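C-domain type II peptide synthetase (Streptomyces globisporus, PDB 4ZNM) is a condensation-domain protein, probably free-standing, of the type II peptide synthetase class, sharing the two-lobed fold of the CoA-dependent acyltransferase clan. Local coordinates at residues D161-A164 with M165-A169; R298-S301 with R302-D305; E189-Q192 with H193-A197; D59-T62 with L63-L67. All blocks are in the same frame, centred on the assembly; numbering follows the deposited sequence.

Contact 1: D161-A164 with M165-A169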
ATOM      1  N   ASP A 161       2.462   3.966  -5.999  1.00 17.84           N
ATOM      2  CA  ASP A 161       1.984   3.593  -4.675  1.00 19.84           C
ATOM      3  C   ASP A 161       0.677   4.355  -4.308  1.00 21.79           C
ATOM      4  O   ASP A 161       0.097   5.046  -5.153  1.00 20.12           O
ATOM      5  CB  ASP A 161       3.088   3.843  -3.628  1.00 17.94           C
ATOM      6  CG  ASP A 161       3.639   5.302  -3.633  1.00 20.20           C
ATOM      7  OD1 ASP A 161       2.961   6.241  -4.128  1.00 21.51           O
ATOM      8  OD2 ASP A 161       4.763   5.500  -3.080  1.00 22.65           O
ATOM      9  N   ALA A 162       0.195   4.189  -3.077  1.00 18.03           N
ATOM     10  CA  ALA A 162      -1.096   4.785  -2.684  1.00 19.71           C
ATOM     11  C   ALA A 162      -1.082   6.299  -2.860  1.00 20.49           C
ATOM     12  O   ALA A 162      -2.023   6.880  -3.412  1.00 23.77           O
ATOM     13  CB  ALA A 162      -1.459   4.407  -1.266  1.00 21.51           C
ATOM     14  N   TRP A 163       0.004   6.938  -2.464  1.00 21.40           N
ATOM     15  CA  TRP A 163       0.109   8.397  -2.572  1.00 20.00           C
ATOM     16  C   TRP A 163       0.053   8.807  -4.041  1.00 22.84           C
ATOM     17  O   TRP A 163      -0.641   9.772  -4.425  1.00 22.13           O
ATOM     18  CB  TRP A 163       1.402   8.894  -1.891  1.00 20.62           C
ATOM     19  CG  TRP A 163       1.658  10.375  -1.979  1.00 29.99           C
ATOM     20  CD1 TRP A 163       1.997  11.072  -3.081  1.00 34.49           C
ATOM     21  CD2 TRP A 163       1.644  11.320  -0.898  1.00 62.53           C
ATOM     22  NE1 TRP A 163       2.182  12.389  -2.773  1.00 43.66           N
ATOM     23  CE2 TRP A 163       1.971  12.571  -1.439  1.00 64.94           C
ATOM     24  CE3 TRP A 163       1.370  11.226   0.466  1.00 95.36           C
ATOM     25  CZ2 TRP A 163       2.043  13.726  -0.665  1.00 84.25           C
ATOM     26  CZ3 TRP A 163       1.437  12.373   1.235  1.00 99.12           C
ATOM     27  CH2 TRP A 163       1.769  13.609   0.666  1.00 96.20           C
ATOM     28  N   ALA A 164       0.726   8.036  -4.886  1.00 19.09           N
ATOM     29  CA  ALA A 164       0.705   8.302  -6.327  1.00 18.23           C
ATOM     30  C   ALA A 164      -0.695   8.198  -6.911  1.00 17.54           C
ATOM     31  O   ALA A 164      -1.030   8.938  -7.825  1.00 18.55           O
ATOM     32  CB  ALA A 164       1.650   7.336  -7.081  1.00 25.00           C
HETATM   33  N   MSE A 165      -1.498   7.261  -6.411  1.00 15.71           N
HETATM   34  CA  MSE A 165      -2.861   7.063  -6.924  1.00 18.69           C
HETATM   35  C   MSE A 165      -3.729   8.298  -6.561  1.00 18.33           C
HETATM   36  O   MSE A 165      -4.546   8.753  -7.337  1.00 17.36           O
HETATM   37  CB  MSE A 165      -3.495   5.793  -6.348  1.00 20.02           C
HETATM   38  CG  MSE A 165      -2.931   4.489  -6.872  1.00 80.57           C
HETATM   39 SE   MSE A 165      -3.298   4.196  -8.745  1.00100.66          SE
HETATM   40  CE  MSE A 165      -5.208   4.458  -8.735  1.00160.78           C
ATOM     41  N   HIS A 166      -3.520   8.839  -5.383  1.00 19.81           N
ATOM     42  CA  HIS A 166      -4.210  10.078  -4.990  1.00 19.60           C
ATOM     43  C   HIS A 166      -3.819  11.204  -5.972  1.00 26.72           C
ATOM     44  O   HIS A 166      -4.698  11.904  -6.490  1.00 26.81           O
ATOM     45  CB  HIS A 166      -3.883  10.423  -3.563  1.00 22.35           C
ATOM     46  CG  HIS A 166      -4.322  11.790  -3.159  1.00 36.82           C
ATOM     47  ND1 HIS A 166      -5.439  12.012  -2.379  1.00 47.07           N
ATOM     48  CD2 HIS A 166      -3.800  13.016  -3.429  1.00 42.78           C
ATOM     49  CE1 HIS A 166      -5.584  13.312  -2.183  1.00 48.58           C
ATOM     50  NE2 HIS A 166      -4.605  13.944  -2.813  1.00 42.97           N
ATOM     51  N   VAL A 167      -2.525  11.333  -6.283  1.00 23.34           N
ATOM     52  CA  VAL A 167      -2.040  12.338  -7.239  1.00 18.94           C
ATOM     53  C   VAL A 167      -2.640  12.129  -8.645  1.00 18.81           C
ATOM     54  O   VAL A 167      -3.053  13.096  -9.309  1.00 21.50           O
ATOM     55  CB  VAL A 167      -0.492  12.352  -7.301  1.00 23.89           C
ATOM     56  CG1 VAL A 167       0.011  13.249  -8.460  1.00 21.96           C
ATOM     57  CG2 VAL A 167       0.108  12.867  -5.959  1.00 21.55           C
ATOM     58  N   ILE A 168      -2.724  10.880  -9.102  1.00 19.07           N
ATOM     59  CA  ILE A 168      -3.221  10.580 -10.442  1.00 17.66           C
ATOM     60  C   ILE A 168      -4.685  11.024 -10.590  1.00 19.19           C
ATOM     61  O   ILE A 168      -5.101  11.556 -11.626  1.00 21.85           O
ATOM     62  CB  ILE A 168      -3.076   9.097 -10.738  1.00 19.14           C
ATOM     63  CG1 ILE A 168      -1.586   8.732 -10.872  1.00 20.25           C
ATOM     64  CG2 ILE A 168      -3.850   8.702 -12.031  1.00 22.25           C
ATOM     65  CD1 ILE A 168      -1.334   7.217 -10.863  1.00 22.73           C
ATOM     66  N   ALA A 169      -5.468  10.755  -9.555  1.00 17.92           N
ATOM     67  CA  ALA A 169      -6.877  11.065  -9.556  1.00 23.56           C
ATOM     68  C   ALA A 169      -7.044  12.585  -9.546  1.00 28.04           C
ATOM     69  O   ALA A 169      -7.860  13.133 -10.294  1.00 21.67           O
ATOM     70  CB  ALA A 169      -7.570  10.416  -8.363  1.00 23.11           C
TER

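Contact 2: R298-S301 with R302-D305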
ATOM      1  N   ARG A 298       8.468   9.414   1.226  1.00 22.58           N
ATOM      2  CA  ARG A 298       8.302  10.766   0.659  1.00 27.85           C
ATOM      3  C   ARG A 298       8.622  11.901   1.630  1.00 35.84           C
ATOM      4  O   ARG A 298       7.912  12.913   1.699  1.00 36.77           O
ATOM      5  CB  ARG A 298       6.878  10.924   0.154  1.00 34.61           C
ATOM      6  CG  ARG A 298       6.625   9.967  -1.020  1.00 37.00           C
ATOM      7  CD  ARG A 298       5.258  10.135  -1.508  1.00 31.18           C
ATOM      8  NE  ARG A 298       4.879   9.269  -2.619  1.00 26.86           N
ATOM      9  CZ  ARG A 298       4.789   9.652  -3.891  1.00 26.56           C
ATOM     10  NH1 ARG A 298       5.158  10.868  -4.273  1.00 22.50           N
ATOM     11  NH2 ARG A 298       4.334   8.800  -4.793  1.00 25.30           N
ATOM     12  N   ASN A 299       9.729  11.741   2.334  1.00 44.50           N
ATOM     13  CA  ASN A 299      10.241  12.781   3.226  1.00 51.07           C
ATOM     14  C   ASN A 299      10.575  14.058   2.443  1.00 44.93           C
ATOM     15  O   ASN A 299      10.379  15.159   2.924  1.00 49.61           O
ATOM     16  CB  ASN A 299      11.490  12.269   3.945  1.00 64.58           C
ATOM     17  CG  ASN A 299      11.327  10.847   4.444  1.00 68.46           C
ATOM     18  OD1 ASN A 299      11.119   9.906   3.655  1.00 64.19           O
ATOM     19  ND2 ASN A 299      11.423  10.674   5.755  1.00 77.95           N
ATOM     20  N   ASN A 300      11.091  13.896   1.230  1.00 39.72           N
ATOM     21  CA  ASN A 300      11.537  15.029   0.426  1.00 34.84           C
ATOM     22  C   ASN A 300      10.371  15.645  -0.341  1.00 34.94           C
ATOM     23  O   ASN A 300       9.913  15.081  -1.332  1.00 28.06           O
ATOM     24  CB  ASN A 300      12.629  14.565  -0.530  1.00 41.11           C
ATOM     25  CG  ASN A 300      13.250  15.699  -1.289  1.00 44.90           C
ATOM     26  OD1 ASN A 300      12.678  16.788  -1.369  1.00 42.05           O
ATOM     27  ND2 ASN A 300      14.432  15.453  -1.865  1.00 52.08           N
ATOM     28  N   SER A 301       9.918  16.818   0.097  1.00 37.29           N
ATOM     29  CA  SER A 301       8.691  17.420  -0.435  1.00 34.50           C
ATOM     30  C   SER A 301       8.787  17.849  -1.905  1.00 34.26           C
ATOM     31  O   SER A 301       7.760  18.075  -2.547  1.00 31.85           O
ATOM     32  CB  SER A 301       8.280  18.617   0.431  1.00 41.51           C
ATOM     33  OG  SER A 301       9.075  19.766   0.180  1.00 47.70           O
ATOM     34  N   ARG A 302       9.996  17.946  -2.457  1.00 29.19           N
ATOM     35  CA  ARG A 302      10.152  18.106  -3.914  1.00 29.45           C
ATOM     36  C   ARG A 302       9.310  17.065  -4.694  1.00 28.29           C
ATOM     37  O   ARG A 302       8.890  17.317  -5.815  1.00 28.61           O
ATOM     38  CB  ARG A 302      11.643  17.993  -4.296  1.00 35.28           C
ATOM     39  CG  ARG A 302      11.977  17.805  -5.769  1.00 44.16           C
ATOM     40  CD  ARG A 302      11.938  19.100  -6.537  1.00 66.17           C
ATOM     41  NE  ARG A 302      12.294  18.909  -7.947  1.00 86.26           N
ATOM     42  CZ  ARG A 302      11.579  19.347  -8.987  1.00 95.61           C
ATOM     43  NH1 ARG A 302      10.445  20.021  -8.813  1.00107.38           N
ATOM     44  NH2 ARG A 302      12.004  19.105 -10.222  1.00 97.42           N
ATOM     45  N   PHE A 303       9.074  15.892  -4.112  1.00 27.68           N
ATOM     46  CA  PHE A 303       8.444  14.802  -4.860  1.00 33.25           C
ATOM     47  C   PHE A 303       6.956  14.535  -4.512  1.00 36.81           C
ATOM     48  O   PHE A 303       6.394  13.520  -4.899  1.00 30.74           O
ATOM     49  CB  PHE A 303       9.311  13.539  -4.686  1.00 28.59           C
ATOM     50  CG  PHE A 303      10.703  13.730  -5.215  1.00 28.06           C
ATOM     51  CD1 PHE A 303      10.927  13.775  -6.572  1.00 30.30           C
ATOM     52  CD2 PHE A 303      11.756  13.938  -4.371  1.00 28.22           C
ATOM     53  CE1 PHE A 303      12.189  14.000  -7.078  1.00 30.30           C
ATOM     54  CE2 PHE A 303      13.019  14.180  -4.874  1.00 36.62           C
ATOM     55  CZ  PHE A 303      13.231  14.206  -6.228  1.00 27.01           C
ATOM     56  N   GLU A 304       6.286  15.496  -3.886  1.00 33.73           N
ATOM     57  CA  GLU A 304       4.908  15.276  -3.422  1.00 28.82           C
ATOM     58  C   GLU A 304       3.866  15.222  -4.545  1.00 34.00           C
ATOM     59  O   GLU A 304       2.787  14.696  -4.346  1.00 31.57           O
ATOM     60  CB  GLU A 304       4.507  16.382  -2.418  1.00 28.67           C
ATOM     61  CG  GLU A 304       4.434  17.787  -2.987  1.00 48.48           C
ATOM     62  CD  GLU A 304       4.256  18.845  -1.894  1.00 54.13           C
ATOM     63  OE1 GLU A 304       4.065  20.031  -2.240  1.00 57.29           O
ATOM     64  OE2 GLU A 304       4.306  18.484  -0.693  1.00 53.03           O
ATOM     65  N   ASP A 305       4.178  15.809  -5.698  1.00 34.74           N
ATOM     66  CA  ASP A 305       3.330  15.700  -6.878  1.00 32.70           C
ATOM     67  C   ASP A 305       3.822  14.618  -7.854  1.00 30.98           C
ATOM     68  O   ASP A 305       3.383  14.589  -9.013  1.00 27.40           O
ATOM     69  CB  ASP A 305       3.277  17.051  -7.590  1.00 32.54           C
ATOM     70  CG  ASP A 305       2.646  18.143  -6.711  1.00 39.07           C
ATOM     71  OD1 ASP A 305       1.609  17.849  -6.068  1.00 40.48           O
ATOM     72  OD2 ASP A 305       3.203  19.262  -6.620  1.00 39.38           O
TER

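Contact 3: E189-Q192 with H193-A197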
ATOM      1  N   GLU A 189       4.147  21.965 -11.674  1.00 40.26           N
ATOM      2  CA  GLU A 189       4.979  21.147 -12.533  1.00 35.55           C
ATOM      3  C   GLU A 189       5.520  19.978 -11.698  1.00 36.26           C
ATOM      4  O   GLU A 189       6.080  20.188 -10.632  1.00 36.44           O
ATOM      5  CB  GLU A 189       6.118  21.983 -13.134  1.00 51.48           C
ATOM      6  CG  GLU A 189       6.853  21.340 -14.321  1.00 71.87           C
ATOM      7  CD  GLU A 189       5.988  21.207 -15.577  1.00 84.78           C
ATOM      8  OE1 GLU A 189       4.957  21.919 -15.706  1.00 76.65           O
ATOM      9  OE2 GLU A 189       6.353  20.383 -16.444  1.00 92.33           O
ATOM     10  N   PRO A 190       5.313  18.735 -12.154  1.00 27.53           N
ATOM     11  CA  PRO A 190       5.774  17.676 -11.267  1.00 29.89           C
ATOM     12  C   PRO A 190       7.218  17.296 -11.505  1.00 31.01           C
ATOM     13  O   PRO A 190       7.749  17.397 -12.607  1.00 34.65           O
ATOM     14  CB  PRO A 190       4.844  16.508 -11.610  1.00 30.48           C
ATOM     15  CG  PRO A 190       4.540  16.706 -13.065  1.00 27.74           C
ATOM     16  CD  PRO A 190       4.591  18.204 -13.328  1.00 30.01           C
ATOM     17  N   ALA A 191       7.852  16.836 -10.453  1.00 26.32           N
ATOM     18  CA  ALA A 191       9.142  16.188 -10.595  1.00 29.27           C
ATOM     19  C   ALA A 191       8.850  14.777 -11.141  1.00 29.84           C
ATOM     20  O   ALA A 191       7.857  14.148 -10.767  1.00 28.39           O
ATOM     21  CB  ALA A 191       9.865  16.141  -9.273  1.00 31.99           C
ATOM     22  N   GLN A 192       9.680  14.299 -12.051  1.00 28.92           N
ATOM     23  CA  GLN A 192       9.517  12.944 -12.557  1.00 24.65           C
ATOM     24  C   GLN A 192      10.211  11.904 -11.652  1.00 27.66           C
ATOM     25  O   GLN A 192      11.169  12.215 -10.924  1.00 27.35           O
ATOM     26  CB  GLN A 192      10.074  12.859 -13.968  1.00 26.36           C
ATOM     27  CG  GLN A 192       9.387  13.761 -14.963  1.00 28.23           C
ATOM     28  CD  GLN A 192       7.930  13.414 -15.151  1.00 32.01           C
ATOM     29  OE1 GLN A 192       7.480  12.325 -14.832  1.00 27.55           O
ATOM     30  NE2 GLN A 192       7.181  14.360 -15.645  1.00 33.20           N
ATOM     31  N   HIS A 193       9.739  10.664 -11.696  1.00 19.26           N
ATOM     32  CA  HIS A 193      10.312   9.650 -10.847  1.00 21.93           C
ATOM     33  C   HIS A 193      11.819   9.452 -11.120  1.00 26.13           C
ATOM     34  O   HIS A 193      12.549   9.123 -10.211  1.00 22.56           O
ATOM     35  CB  HIS A 193       9.611   8.328 -11.026  1.00 22.76           C
ATOM     36  CG  HIS A 193      10.091   7.281 -10.077  1.00 21.83           C
ATOM     37  ND1 HIS A 193      10.854   6.208 -10.481  1.00 24.42           N
ATOM     38  CD2 HIS A 193       9.953   7.161  -8.735  1.00 22.11           C
ATOM     39  CE1 HIS A 193      11.157   5.462  -9.430  1.00 27.40           C
ATOM     40  NE2 HIS A 193      10.635   6.024  -8.355  1.00 23.30           N
ATOM     41  N   ALA A 194      12.276   9.686 -12.355  1.00 25.21           N
ATOM     42  CA  ALA A 194      13.671   9.493 -12.684  1.00 25.89           C
ATOM     43  C   ALA A 194      14.497  10.469 -11.878  1.00 28.39           C
ATOM     44  O   ALA A 194      15.610  10.159 -11.478  1.00 27.99           O
ATOM     45  CB  ALA A 194      13.924   9.681 -14.157  1.00 32.65           C
ATOM     46  N   GLU A 195      13.954  11.653 -11.646  0.51 21.61           N
ATOM     47  CA  GLU A 195      14.676  12.640 -10.865  0.51 24.93           C
ATOM     48  C   GLU A 195      14.860  12.116  -9.435  0.51 22.59           C
ATOM     49  O   GLU A 195      15.937  12.264  -8.838  0.51 23.48           O
ATOM     50  CB  GLU A 195      13.944  13.984 -10.863  0.51 25.02           C
ATOM     51  CG  GLU A 195      13.696  14.585 -12.250  0.51 30.53           C
ATOM     52  CD  GLU A 195      12.817  15.829 -12.176  0.51 31.76           C
ATOM     53  OE1 GLU A 195      13.182  16.742 -11.403  0.51 32.72           O
ATOM     54  OE2 GLU A 195      11.770  15.873 -12.857  0.51 22.87           O
ATOM     55  N   PHE A 196      13.825  11.466  -8.905  1.00 27.02           N
ATOM     56  CA  PHE A 196      13.911  10.883  -7.571  1.00 23.57           C
ATOM     57  C   PHE A 196      14.924   9.732  -7.524  1.00 28.05           C
ATOM     58  O   PHE A 196      15.704   9.588  -6.567  1.00 28.13           O
ATOM     59  CB  PHE A 196      12.543  10.394  -7.093  1.00 28.12           C
ATOM     60  CG  PHE A 196      12.598   9.744  -5.739  1.00 29.19           C
ATOM     61  CD1 PHE A 196      12.482   8.373  -5.603  1.00 30.44           C
ATOM     62  CD2 PHE A 196      12.820  10.509  -4.606  1.00 35.62           C
ATOM     63  CE1 PHE A 196      12.556   7.775  -4.335  1.00 33.96           C
ATOM     64  CE2 PHE A 196      12.898   9.916  -3.343  1.00 36.28           C
ATOM     65  CZ  PHE A 196      12.764   8.553  -3.217  1.00 33.40           C
ATOM     66  N   ALA A 197      14.907   8.890  -8.548  1.00 23.74           N
ATOM     67  CA  ALA A 197      15.856   7.799  -8.608  1.00 25.45           C
ATOM     68  C   ALA A 197      17.275   8.351  -8.520  1.00 22.80           C
ATOM     69  O   ALA A 197      18.137   7.751  -7.869  1.00 26.94           O
ATOM     70  CB  ALA A 197      15.658   6.976  -9.878  1.00 24.86           C
TER
HETATM   71  O   HOH W   1       7.068  10.039 -12.887  1.00 24.79           O

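Contact 4: D59-T62 with L63-L67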
ATOM      1  N   ASP A  59     -18.448  14.040 -19.366  1.00 26.68           N
ATOM      2  CA  ASP A  59     -18.285  13.861 -20.815  1.00 23.80           C
ATOM      3  C   ASP A  59     -17.207  12.802 -21.020  1.00 22.98           C
ATOM      4  O   ASP A  59     -16.020  13.058 -20.813  1.00 19.27           O
ATOM      5  CB  ASP A  59     -17.908  15.156 -21.520  1.00 24.31           C
ATOM      6  CG  ASP A  59     -17.859  14.991 -23.031  1.00 29.21           C
ATOM      7  OD1 ASP A  59     -18.936  14.946 -23.636  1.00 31.32           O
ATOM      8  OD2 ASP A  59     -16.764  14.881 -23.613  1.00 28.77           O
ATOM      9  N   GLU A  60     -17.620  11.609 -21.432  1.00 21.88           N
ATOM     10  CA  GLU A  60     -16.738  10.452 -21.427  1.00 24.16           C
ATOM     11  C   GLU A  60     -15.542  10.639 -22.340  1.00 23.85           C
ATOM     12  O   GLU A  60     -14.415  10.290 -21.996  1.00 21.21           O
ATOM     13  CB  GLU A  60     -17.527   9.225 -21.853  1.00 19.71           C
ATOM     14  CG  GLU A  60     -18.548   8.764 -20.819  1.00 28.34           C
ATOM     15  CD  GLU A  60     -19.583   7.772 -21.376  1.00 28.32           C
ATOM     16  OE1 GLU A  60     -19.362   7.165 -22.465  1.00 25.69           O
ATOM     17  OE2 GLU A  60     -20.657   7.629 -20.721  1.00 26.82           O
ATOM     18  N   GLU A  61     -15.784  11.220 -23.505  0.61 18.18           N
ATOM     19  CA  GLU A  61     -14.712  11.434 -24.471  0.61 21.12           C
ATOM     20  C   GLU A  61     -13.640  12.360 -23.916  0.61 19.82           C
ATOM     21  O   GLU A  61     -12.459  12.175 -24.179  0.61 18.25           O
ATOM     22  CB  GLU A  61     -15.275  12.015 -25.772  0.61 29.04           C
ATOM     23  CG  GLU A  61     -14.211  12.381 -26.791  0.61 36.63           C
ATOM     24  CD  GLU A  61     -14.806  12.878 -28.096  0.61 52.94           C
ATOM     25  OE1 GLU A  61     -14.056  13.480 -28.894  0.61 60.01           O
ATOM     26  OE2 GLU A  61     -16.019  12.669 -28.318  0.61 51.42           O
ATOM     27  N   THR A  62     -14.055  13.369 -23.153  1.00 21.51           N
ATOM     28  CA  THR A  62     -13.101  14.312 -22.581  1.00 18.35           C
ATOM     29  C   THR A  62     -12.363  13.667 -21.420  1.00 20.78           C
ATOM     30  O   THR A  62     -11.195  13.933 -21.217  1.00 20.08           O
ATOM     31  CB  THR A  62     -13.803  15.610 -22.127  1.00 19.60           C
ATOM     32  OG1 THR A  62     -14.483  16.173 -23.240  1.00 25.92           O
ATOM     33  CG2 THR A  62     -12.787  16.675 -21.610  1.00 25.93           C
ATOM     34  N   LEU A  63     -13.034  12.796 -20.678  1.00 20.04           N
ATOM     35  CA  LEU A  63     -12.382  12.100 -19.583  1.00 18.89           C
ATOM     36  C   LEU A  63     -11.307  11.169 -20.135  1.00 23.82           C
ATOM     37  O   LEU A  63     -10.234  11.046 -19.540  1.00 22.11           O
ATOM     38  CB  LEU A  63     -13.385  11.316 -18.729  1.00 19.60           C
ATOM     39  CG  LEU A  63     -12.772  10.638 -17.518  1.00 23.05           C
ATOM     40  CD1 LEU A  63     -12.305  11.659 -16.484  1.00 27.62           C
ATOM     41  CD2 LEU A  63     -13.775   9.705 -16.868  1.00 23.56           C
ATOM     42  N   ARG A  64     -11.568  10.562 -21.290  1.00 20.17           N
ATOM     43  CA  ARG A  64     -10.607   9.674 -21.914  1.00 20.02           C
ATOM     44  C   ARG A  64      -9.381  10.457 -22.359  1.00 22.68           C
ATOM     45  O   ARG A  64      -8.234  10.036 -22.146  1.00 19.15           O
ATOM     46  CB  ARG A  64     -11.235   8.956 -23.080  1.00 18.42           C
ATOM     47  CG  ARG A  64     -10.290   8.071 -23.823  1.00 19.35           C
ATOM     48  CD  ARG A  64     -11.066   7.203 -24.807  1.00 17.96           C
ATOM     49  NE  ARG A  64     -11.545   7.963 -25.925  1.00 18.76           N
ATOM     50  CZ  ARG A  64     -12.829   8.247 -26.182  1.00 24.23           C
ATOM     51  NH1 ARG A  64     -13.139   8.976 -27.238  1.00 19.94           N
ATOM     52  NH2 ARG A  64     -13.804   7.839 -25.388  1.00 22.61           N
ATOM     53  N   GLU A  65      -9.614  11.596 -22.979  1.00 19.78           N
ATOM     54  CA  GLU A  65      -8.513  12.482 -23.359  1.00 22.42           C
ATOM     55  C   GLU A  65      -7.686  12.892 -22.144  1.00 24.36           C
ATOM     56  O   GLU A  65      -6.463  12.913 -22.213  1.00 21.69           O
ATOM     57  CB  GLU A  65      -9.036  13.731 -24.060  1.00 23.07           C
ATOM     58  CG  GLU A  65      -9.552  13.527 -25.473  1.00 49.46           C
ATOM     59  CD  GLU A  65     -10.312  14.755 -26.018  1.00 73.79           C
ATOM     60  OE1 GLU A  65     -10.732  15.627 -25.217  1.00 79.28           O
ATOM     61  OE2 GLU A  65     -10.489  14.836 -27.252  1.00 81.97           O
ATOM     62  N   ALA A  66      -8.348  13.215 -21.039  1.00 23.56           N
ATOM     63  CA  ALA A  66      -7.650  13.596 -19.825  1.00 22.44           C
ATOM     64  C   ALA A  66      -6.758  12.466 -19.324  1.00 18.89           C
ATOM     65  O   ALA A  66      -5.690  12.699 -18.787  1.00 23.46           O
ATOM     66  CB  ALA A  66      -8.656  14.011 -18.748  1.00 18.30           C
ATOM     67  N   LEU A  67      -7.226  11.233 -19.454  1.00 23.95           N
ATOM     68  CA  LEU A  67      -6.441  10.084 -19.032  1.00 20.33           C
ATOM     69  C   LEU A  67      -5.154   9.957 -19.866  1.00 22.66           C
ATOM     70  O   LEU A  67      -4.074   9.675 -19.324  1.00 27.28           O
ATOM     71  CB  LEU A  67      -7.267   8.808 -19.127  1.00 27.30           C
ATOM     72  CG  LEU A  67      -6.573   7.692 -18.347  1.00 45.08           C
ATOM     73  CD1 LEU A  67      -7.152   7.662 -16.956  1.00 51.39           C
ATOM     74  CD2 LEU A  67      -6.683   6.359 -19.052  1.00 56.47           C
TER

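Contact 1: D161-A164 with M165-A169
Ala162 O is gripped by two backbone N-H groups, those of His166 at 3.2 Å and, more weakly, of Met165 at 3.1 Å. Met165 N thereby forks, since it also donates to Asp161 O. One residue on, Val167 N is bonded to Trp163 O, and Ile168 N to Ala164 O at 2.9 Å. Among side chains the clearest meeting is between Trp163 and Val167. With its CG anti to the backbone N (chi1 178°), the indole stands so that methyl CG2 of Val167 approaches its pyrrole part obliquely, 3.8 Å from NE1 of Trp163. The indole N-H itself is taken by Glu304 O, and the ring lies almost parallel to that of His375. The stretch is a worked example of how a helix starts: Asp161 is the N-cap of helix 162-180, its OD1 accepting from Ala164 N at 3.0 Å. By sequence Asp161 is also the aspartate of the HHxxxD signature of condensation domains, which in this family is generally regarded as structural. A salt bridge from OD1 to Arg298 and a bond from OD2 to Phe310 N, holding both carboxylate oxygens, are consistent with that. On the flank of the turn Ile168 packs tightly, its CG1 reaching 3.1 Å from Ala164 O. Met165, a selenomethionine, begins with CG 3.5 Å from Asp161 O, then bends at both chi2 and chi3, carrying its selenium end away from the turn toward Ile48, Trp52, Leu153 and Ala155 of the neighbouring sheet.

Contact 2: R298-S301 with R302-D305
Between Asn300 and Glu304 the backbone turns twice in succession, Phe303 N donating to Asn300 O at 3.0 Å (N-H...O 168°) and Glu304 N to Ser301 O at 3.3 Å. These overlapping beta turns make a short 3-10 coil in the loop joining strands 288-295 and 312-319. An Asx turn is added by Asn300, whose OD1 accepts from Arg302 N at 3.1 Å, with the donor lying well above the amide plane. Asn300 can do so because its CG is anti to the backbone N (chi1 -174°), which puts the amide beside its own carbonyl carbon, with OD1 turned to Arg302 N. The other amide branch approaches the edge of the Phe303 ring, ND2 of Asn300 lying 3.6 Å from CE2 of Phe303, and the amide and ring planes stand nearly upright to each other, 78° apart. One face of the same ring is covered by Arg302, whose CG sits 3.8 Å above the plane of Phe303, over its centre. The Arg302 chain bends at chi2, and its guanidinium goes on to a salt bridge with Glu195 of helix 193-203, which comes earlier in the chain. Phe196 of that helix meets the Phe303 ring edge-to-face. Glu304 has CG 3.4 Å from Ser301 O, in contact with the turn's carbonyl. From the start of the loop the chain of Arg298, extended from CG to NE, reaches forward to the far end of the turns, its guanidinium in cation-pi contact with Phe310. NH1 of Arg298 donates to Thr306 O, and Phe303 O lies near the guanidinium plane, 3.0 Å from that same NH1.

Contact 3: E189-Q192 with H193-A197
His193, the first residue of helix 193-203, touches Gln192 with its CB, while its backbone N donates to a water 3.0 Å away. That water in turn donates to Gln192 OE1, so the N-cap side chain serves the helix start through a bridge. Two residues further, Glu195 reaches back: its OE2 accepts from Gln192 N at 2.7 Å, in a nearly straight bond (175°), though from above the carboxylate plane. This is one half of a capping box, the glutamate at N3 binding the N-cap N-H. Glu195 is modelled in two conformers, so this bond is certain only for the one described. Its chain, extended beyond CG, lays the carboxylate alongside Ala191, with OE2 of Glu195 3.5 Å from Ala191 CA. Glu195 N and Phe196 N make only weak bonds to Gln192 O. At Ala197 the regular helical pattern is reached, its N donating to His193 O at 2.9 Å. Gln192 is anchored by Arg73 O, on the last residue of helix 60-73, and by Glu75 N just after it, while the Phe196 ring meets that of Phe310 in the segment leading to strand 312-319.

Contact 4: D59-T62 with L63-L67
Arg64 rests its CB on two carbonyls of the preceding turn, 3.6 Å from both Glu60 O and Glu61 O. With CG anti to the backbone N, the chain runs on extended and then bends at chi3 (73°), which folds the guanidinium back over Glu61; the side chain also touches Ala98 and Leu100. One face of the group covers the backbone there, CZ of Arg64 being 4.1 Å from Glu61 CA. NH2 of Arg64 lies 3.8 Å from the same CA, and NH1 approaches Glu61 CG at 3.6 Å. The charged ends do not close into a salt bridge, although the carboxylate and guanidinium planes are only 19° apart. Both residues touch a crystal neighbour and Glu61 has two conformers, so this pose may owe something to the lattice. The turn beneath is the start of helix 60-73, with Asp59 at its N-cap. A single oxygen, OD2 of Asp59, accepts from Thr62 N at 3.1 Å and from Thr62 OG1 at 2.6 Å, the two donors arriving from opposite faces of the carboxylate plane. Asp59 O meanwhile takes Leu63 N. Glu65 lays its CG against Glu61 O, and in the conformer described its OE2 comes within 4.2 Å of Glu61 OE1, an approach of like charges that is probably somewhat unfavourable. On the flank facing helix 162-180, Thr62 packs on Tyr176 and Arg179, and Ala66 on Leu172.

Overall arrangement
Contacts 1, 2 and 3 form a connected group. The loop of contact 2 links the starts of two successive helices: its centre is about 13 Å from that of contact 1, to which it is probably hydrogen-bonded through Trp163 NE1 and Glu304 O at 2.9 Å, and about 10 Å from that of contact 3, joined by the salt bridge of Arg302 NH2 with Glu195 OE1 at 2.9 Å. Contacts 1 and 3 do not touch directly, their nearest atoms being about 7 Å apart. Contact 4 stands aside, its centre and that of contact 1 about 19 Å apart, though helix 60-73 packs on the later turns of helix 162-180. Contact 1 includes the signature-motif aspartate. Sodium ions remain distant, about 10 Å from the Asp59 side chain and about 14 Å from that of Ile168.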